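Local coordinates for cell death abnormality protein 2 (Caenorhabditis elegans, PDB 3QWX) that acts as a Crk-family SH2-SH3 signalling adaptor required for cell-corpse engulfment and cell migration, forming a ternary complex with CED-5 and CED-12, at residues Asn4-Phe16 against Asp91-Val103. Numbering follows the deposited sequence.
Sequences NGFDPFEWRSFYF and DIPALLNHFKMRV
Lys-100 is extended beyond CG (chi2 -170°), which carries its chain across the Phe-6 ring to the backbone of 4-16. Phe-6 has CG between its backbone N and carbonyl carbon (chi1 62°), which turns one face of the ring to the lysine chain; the two side chains pass antiparallel. In this SH2 domain, the N-terminal arm and its 3-10 segment 8-13 pack on helix 92-98, which flanks the central sheet. Lys-100 CE lies over one face of Phe-6, 3.6 Å from the ring centroid. Lys-100 NZ stands 4.6 Å from the Phe-6 ring centroid, almost on the ring normal, and makes a cation-pi contact. The ammonium also donates to Phe-6 O in the carbonyl plane. One residue therefore holds the lysine by both its ring and its carbonyl. Further along, Pro-8 CB packs 4.0 Å from Pro-93 CB, where the two backbones come close. Pro-93 CB also sits over a face of Phe-9. Trp-11 is clamped: Arg-12 CG covers one face of the indole and Ile-92 CG2 the opposite face, 3.8 Å from the five-membered ring centroid. Met-40 of strand 37-42 touches both Trp-11 and Ile-92, which ties the contact to the sheet. Buried Leu-96 fills the middle. Leu-96 CD1 touches Trp-11 CB at 3.4 Å. The same methyl meets the edge of the Phe-14 ring in its plane, with Leu-96 CD1 3.6 Å from Phe-14 CE1.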
loop_
_atom_site.group_PDB
_atom_site.type_symbol
_atom_site.label_atom_id
_atom_site.label_comp_id
_atom_site.label_asym_id
_atom_site.label_seq_id
_atom_site.Cartn_x
_atom_site.Cartn_y
_atom_site.Cartn_z
ATOM N N ASN A 4 -12.866 10.873 -4.988
ATOM C CA ASN A 4 -11.747 11.786 -4.775
ATOM C C ASN A 4 -10.434 11.255 -5.385
ATOM O O ASN A 4 -10.434 10.755 -6.514
ATOM C CB ASN A 4 -11.585 12.118 -3.282
ATOM C CG ASN A 4 -12.887 12.607 -2.633
ATOM O OD1 ASN A 4 -13.953 12.003 -2.810
ATOM N ND2 ASN A 4 -12.795 13.695 -1.852
ATOM N N GLY A 5 -9.330 11.356 -4.640
ATOM C CA GLY A 5 -8.000 11.085 -5.178
ATOM C C GLY A 5 -7.552 9.628 -5.166
ATOM O O GLY A 5 -6.504 9.274 -5.727
ATOM N N PHE A 6 -8.339 8.782 -4.515
ATOM C CA PHE A 6 -8.079 7.356 -4.472
ATOM C C PHE A 6 -9.393 6.649 -4.157
ATOM O O PHE A 6 -10.358 7.276 -3.719
ATOM C CB PHE A 6 -7.002 7.021 -3.429
ATOM C CG PHE A 6 -7.393 7.376 -2.017
ATOM C CD1 PHE A 6 -8.014 6.435 -1.193
ATOM C CD2 PHE A 6 -7.149 8.640 -1.513
ATOM C CE1 PHE A 6 -8.373 6.758 0.105
ATOM C CE2 PHE A 6 -7.517 8.973 -0.211
ATOM C CZ PHE A 6 -8.129 8.034 0.591
ATOM N N ASP A 7 -9.427 5.347 -4.406
ATOM C CA ASP A 7 -10.603 4.542 -4.117
ATOM C C ASP A 7 -10.334 3.749 -2.839
ATOM O O ASP A 7 -9.472 2.862 -2.827
ATOM C CB ASP A 7 -10.898 3.613 -5.299
ATOM C CG ASP A 7 -12.125 2.736 -5.072
ATOM O OD1 ASP A 7 -12.710 2.785 -3.966
ATOM O OD2 ASP A 7 -12.498 1.990 -6.009
ATOM N N PRO A 8 -11.050 4.094 -1.752
ATOM C CA PRO A 8 -10.862 3.475 -0.432
ATOM C C PRO A 8 -11.063 1.970 -0.478
ATOM O O PRO A 8 -10.414 1.253 0.270
ATOM C CB PRO A 8 -11.977 4.118 0.419
ATOM C CG PRO A 8 -12.278 5.382 -0.250
ATOM C CD PRO A 8 -12.111 5.120 -1.721
ATOM N N PHE A 9 -11.954 1.493 -1.345
ATOM C CA PHE A 9 -12.191 0.054 -1.444
ATOM C C PHE A 9 -10.992 -0.706 -2.029
ATOM O O PHE A 9 -10.825 -1.906 -1.800
ATOM C CB PHE A 9 -13.491 -0.240 -2.202
ATOM C CG PHE A 9 -14.715 0.226 -1.462
ATOM C CD1 PHE A 9 -15.190 -0.484 -0.371
ATOM C CD2 PHE A 9 -15.351 1.402 -1.817
ATOM C CE1 PHE A 9 -16.309 -0.031 0.337
ATOM C CE2 PHE A 9 -16.468 1.859 -1.114
ATOM C CZ PHE A 9 -16.934 1.139 -0.036
ATOM N N GLU A 10 -10.144 0.009 -2.752
ATOM C CA GLU A 10 -8.974 -0.606 -3.382
ATOM C C GLU A 10 -7.681 -0.382 -2.593
ATOM O O GLU A 10 -6.590 -0.273 -3.169
ATOM C CB GLU A 10 -8.833 -0.097 -4.811
ATOM C CG GLU A 10 -10.002 -0.505 -5.697
ATOM C CD GLU A 10 -10.242 -2.012 -5.685
ATOM O OE1 GLU A 10 -9.248 -2.780 -5.730
ATOM O OE2 GLU A 10 -11.424 -2.427 -5.625
ATOM N N TRP A 11 -7.800 -0.354 -1.269
ATOM C CA TRP A 11 -6.666 -0.031 -0.405
ATOM C C TRP A 11 -5.530 -1.059 -0.433
ATOM O O TRP A 11 -4.388 -0.740 -0.090
ATOM C CB TRP A 11 -7.132 0.201 1.032
ATOM C CG TRP A 11 -7.687 -1.011 1.716
ATOM C CD1 TRP A 11 -9.004 -1.353 1.834
ATOM C CD2 TRP A 11 -6.945 -2.035 2.393
ATOM N NE1 TRP A 11 -9.128 -2.522 2.545
ATOM C CE2 TRP A 11 -7.878 -2.966 2.891
ATOM C CE3 TRP A 11 -5.580 -2.259 2.621
ATOM C CZ2 TRP A 11 -7.489 -4.109 3.605
ATOM C CZ3 TRP A 11 -5.198 -3.393 3.332
ATOM C CH2 TRP A 11 -6.147 -4.300 3.814
ATOM N N ARG A 12 -5.842 -2.288 -0.831
ATOM C CA ARG A 12 -4.823 -3.334 -0.906
ATOM C C ARG A 12 -3.783 -3.015 -1.985
ATOM O O ARG A 12 -2.667 -3.536 -1.962
ATOM C CB ARG A 12 -5.467 -4.714 -1.103
ATOM C CG ARG A 12 -6.181 -5.228 0.163
ATOM C CD ARG A 12 -6.967 -6.499 -0.114
ATOM N NE ARG A 12 -7.593 -7.071 1.082
ATOM C CZ ARG A 12 -8.762 -6.683 1.588
ATOM N NH1 ARG A 12 -9.444 -5.686 1.028
ATOM N NH2 ARG A 12 -9.245 -7.279 2.673
ATOM N N SER A 13 -4.143 -2.121 -2.901
ATOM C CA SER A 13 -3.208 -1.627 -3.910
ATOM C C SER A 13 -2.316 -0.486 -3.395
ATOM O O SER A 13 -1.357 -0.100 -4.063
ATOM C CB SER A 13 -3.950 -1.192 -5.172
ATOM O OG SER A 13 -4.727 -2.258 -5.696
ATOM N N PHE A 14 -2.630 0.079 -2.229
ATOM C CA PHE A 14 -1.648 0.964 -1.587
ATOM C C PHE A 14 -1.134 0.432 -0.245
ATOM O O PHE A 14 -0.724 1.194 0.642
ATOM C CB PHE A 14 -2.075 2.432 -1.540
ATOM C CG PHE A 14 -3.501 2.667 -1.130
ATOM C CD1 PHE A 14 -3.872 2.618 0.203
ATOM C CD2 PHE A 14 -4.456 3.009 -2.079
ATOM C CE1 PHE A 14 -5.194 2.878 0.587
ATOM C CE2 PHE A 14 -5.776 3.274 -1.709
ATOM C CZ PHE A 14 -6.143 3.199 -0.376
ATOM N N TYR A 15 -1.139 -0.898 -0.144
ATOM C CA TYR A 15 -0.698 -1.634 1.035
ATOM C C TYR A 15 0.672 -2.267 0.743
ATOM O O TYR A 15 0.865 -2.877 -0.309
ATOM C CB TYR A 15 -1.755 -2.691 1.383
ATOM C CG TYR A 15 -1.324 -3.751 2.368
ATOM C CD1 TYR A 15 -0.861 -3.417 3.626
ATOM C CD2 TYR A 15 -1.407 -5.094 2.038
ATOM C CE1 TYR A 15 -0.468 -4.393 4.524
ATOM C CE2 TYR A 15 -1.027 -6.078 2.927
ATOM C CZ TYR A 15 -0.558 -5.725 4.169
ATOM O OH TYR A 15 -0.174 -6.711 5.052
ATOM N N PHE A 16 1.625 -2.086 1.656
ATOM C CA PHE A 16 3.002 -2.507 1.428
ATOM C C PHE A 16 3.452 -3.504 2.502
ATOM O O PHE A 16 4.107 -3.137 3.476
ATOM C CB PHE A 16 3.939 -1.295 1.369
ATOM C CG PHE A 16 3.662 -0.367 0.209
ATOM C CD1 PHE A 16 2.657 0.598 0.288
ATOM C CD2 PHE A 16 4.398 -0.461 -0.958
ATOM C CE1 PHE A 16 2.392 1.445 -0.788
ATOM C CE2 PHE A 16 4.150 0.386 -2.026
ATOM C CZ PHE A 16 3.139 1.344 -1.944
ATOM N N ASP A 91 -15.381 -0.475 8.615
ATOM C CA ASP A 91 -14.336 -1.160 7.860
ATOM C C ASP A 91 -13.199 -0.191 7.498
ATOM O O ASP A 91 -13.265 1.006 7.801
ATOM C CB ASP A 91 -14.925 -1.852 6.608
ATOM C CG ASP A 91 -15.756 -0.895 5.708
ATOM O OD1 ASP A 91 -15.465 0.320 5.627
ATOM O OD2 ASP A 91 -16.704 -1.373 5.049
ATOM N N ILE A 92 -12.155 -0.719 6.869
ATOM C CA ILE A 92 -11.018 0.092 6.459
ATOM C C ILE A 92 -11.372 1.096 5.341
ATOM O O ILE A 92 -10.877 2.218 5.336
ATOM C CB ILE A 92 -9.789 -0.802 6.075
ATOM C CG1 ILE A 92 -9.229 -1.503 7.323
ATOM C CG2 ILE A 92 -8.705 0.025 5.397
ATOM C CD1 ILE A 92 -8.221 -2.623 7.030
ATOM N N PRO A 93 -12.226 0.702 4.380
ATOM C CA PRO A 93 -12.549 1.741 3.392
ATOM C C PRO A 93 -13.296 2.924 4.012
ATOM O O PRO A 93 -13.050 4.081 3.636
ATOM C CB PRO A 93 -13.407 0.990 2.367
ATOM C CG PRO A 93 -12.892 -0.464 2.471
ATOM C CD PRO A 93 -12.700 -0.631 3.959
ATOM N N ALA A 94 -14.186 2.639 4.958
ATOM C CA ALA A 94 -14.921 3.687 5.647
ATOM C C ALA A 94 -13.952 4.606 6.391
ATOM O O ALA A 94 -14.097 5.827 6.358
ATOM C CB ALA A 94 -15.944 3.087 6.603
ATOM N N LEU A 95 -12.953 4.011 7.043
ATOM C CA LEU A 95 -11.926 4.766 7.754
ATOM C C LEU A 95 -11.161 5.667 6.797
ATOM O O LEU A 95 -10.959 6.839 7.077
ATOM C CB LEU A 95 -10.952 3.813 8.469
ATOM C CG LEU A 95 -9.752 4.364 9.262
ATOM C CD1 LEU A 95 -9.271 3.362 10.301
ATOM C CD2 LEU A 95 -8.604 4.789 8.344
ATOM N N LEU A 96 -10.716 5.106 5.675
ATOM C CA LEU A 96 -9.916 5.846 4.697
ATOM C C LEU A 96 -10.720 6.960 4.044
ATOM O O LEU A 96 -10.222 8.067 3.878
ATOM C CB LEU A 96 -9.383 4.908 3.601
ATOM C CG LEU A 96 -8.380 3.821 4.026
ATOM C CD1 LEU A 96 -8.048 2.935 2.850
ATOM C CD2 LEU A 96 -7.116 4.433 4.617
ATOM N N ASN A 97 -11.954 6.655 3.643
ATOM C CA ASN A 97 -12.848 7.691 3.120
ATOM C C ASN A 97 -13.004 8.849 4.096
ATOM O O ASN A 97 -12.971 10.028 3.710
ATOM C CB ASN A 97 -14.230 7.121 2.829
ATOM C CG ASN A 97 -15.188 8.177 2.320
ATOM O OD1 ASN A 97 -15.083 8.618 1.170
ATOM N ND2 ASN A 97 -16.124 8.593 3.171
ATOM N N HIS A 98 -13.191 8.508 5.367
ATOM C CA HIS A 98 -13.449 9.515 6.389
ATOM C C HIS A 98 -12.320 10.550 6.424
ATOM O O HIS A 98 -12.555 11.744 6.600
ATOM C CB HIS A 98 -13.613 8.840 7.759
ATOM C CG HIS A 98 -13.813 9.801 8.892
ATOM N ND1 HIS A 98 -15.052 10.286 9.245
ATOM C CD2 HIS A 98 -12.930 10.363 9.751
ATOM C CE1 HIS A 98 -14.927 11.106 10.274
ATOM N NE2 HIS A 98 -13.651 11.166 10.602
ATOM N N PHE A 99 -11.085 10.094 6.251
ATOM C CA PHE A 99 -9.949 10.998 6.412
ATOM C C PHE A 99 -9.518 11.681 5.106
ATOM O O PHE A 99 -8.473 12.315 5.041
ATOM C CB PHE A 99 -8.788 10.301 7.136
ATOM C CG PHE A 99 -9.054 10.076 8.612
ATOM C CD1 PHE A 99 -8.993 11.131 9.504
ATOM C CD2 PHE A 99 -9.367 8.811 9.095
ATOM C CE1 PHE A 99 -9.231 10.941 10.855
ATOM C CE2 PHE A 99 -9.619 8.603 10.450
ATOM C CZ PHE A 99 -9.545 9.670 11.332
ATOM N N LYS A 100 -10.349 11.565 4.078
ATOM C CA LYS A 100 -10.212 12.406 2.898
ATOM C C LYS A 100 -10.612 13.839 3.232
ATOM O O LYS A 100 -10.037 14.787 2.704
ATOM C CB LYS A 100 -11.098 11.905 1.753
ATOM C CG LYS A 100 -10.572 10.702 0.984
ATOM C CD LYS A 100 -11.437 10.492 -0.251
ATOM C CE LYS A 100 -10.931 9.381 -1.136
ATOM N NZ LYS A 100 -11.792 9.248 -2.343
ATOM N N MET A 101 -11.601 13.987 4.106
ATOM C CA MET A 101 -12.226 15.291 4.357
ATOM C C MET A 101 -12.160 15.713 5.818
ATOM O O MET A 101 -12.808 16.680 6.222
ATOM C CB MET A 101 -13.690 15.295 3.896
ATOM C CG MET A 101 -13.884 15.254 2.379
ATOM S SD MET A 101 -13.125 16.647 1.500
ATOM C CE MET A 101 -14.334 17.942 1.798
ATOM N N ARG A 102 -11.400 14.964 6.608
ATOM C CA ARG A 102 -11.174 15.263 8.016
ATOM C C ARG A 102 -9.686 14.973 8.226
ATOM O O ARG A 102 -9.147 14.049 7.610
ATOM C CB ARG A 102 -12.033 14.333 8.890
ATOM C CG ARG A 102 -12.757 14.978 10.068
ATOM C CD ARG A 102 -14.051 15.699 9.658
ATOM N NE ARG A 102 -13.808 16.913 8.874
ATOM C CZ ARG A 102 -14.157 18.149 9.243
ATOM N NH1 ARG A 102 -13.892 19.167 8.444
ATOM N NH2 ARG A 102 -14.771 18.372 10.399
ATOM N N VAL A 103 -9.007 15.751 9.066
ATOM C CA VAL A 103 -7.575 15.505 9.271
ATOM C C VAL A 103 -7.311 14.410 10.289
ATOM O O VAL A 103 -8.128 14.153 11.180
ATOM C CB VAL A 103 -6.795 16.764 9.728
ATOM C CG1 VAL A 103 -6.862 17.849 8.654
ATOM C CG2 VAL A 103 -7.320 17.250 11.081
#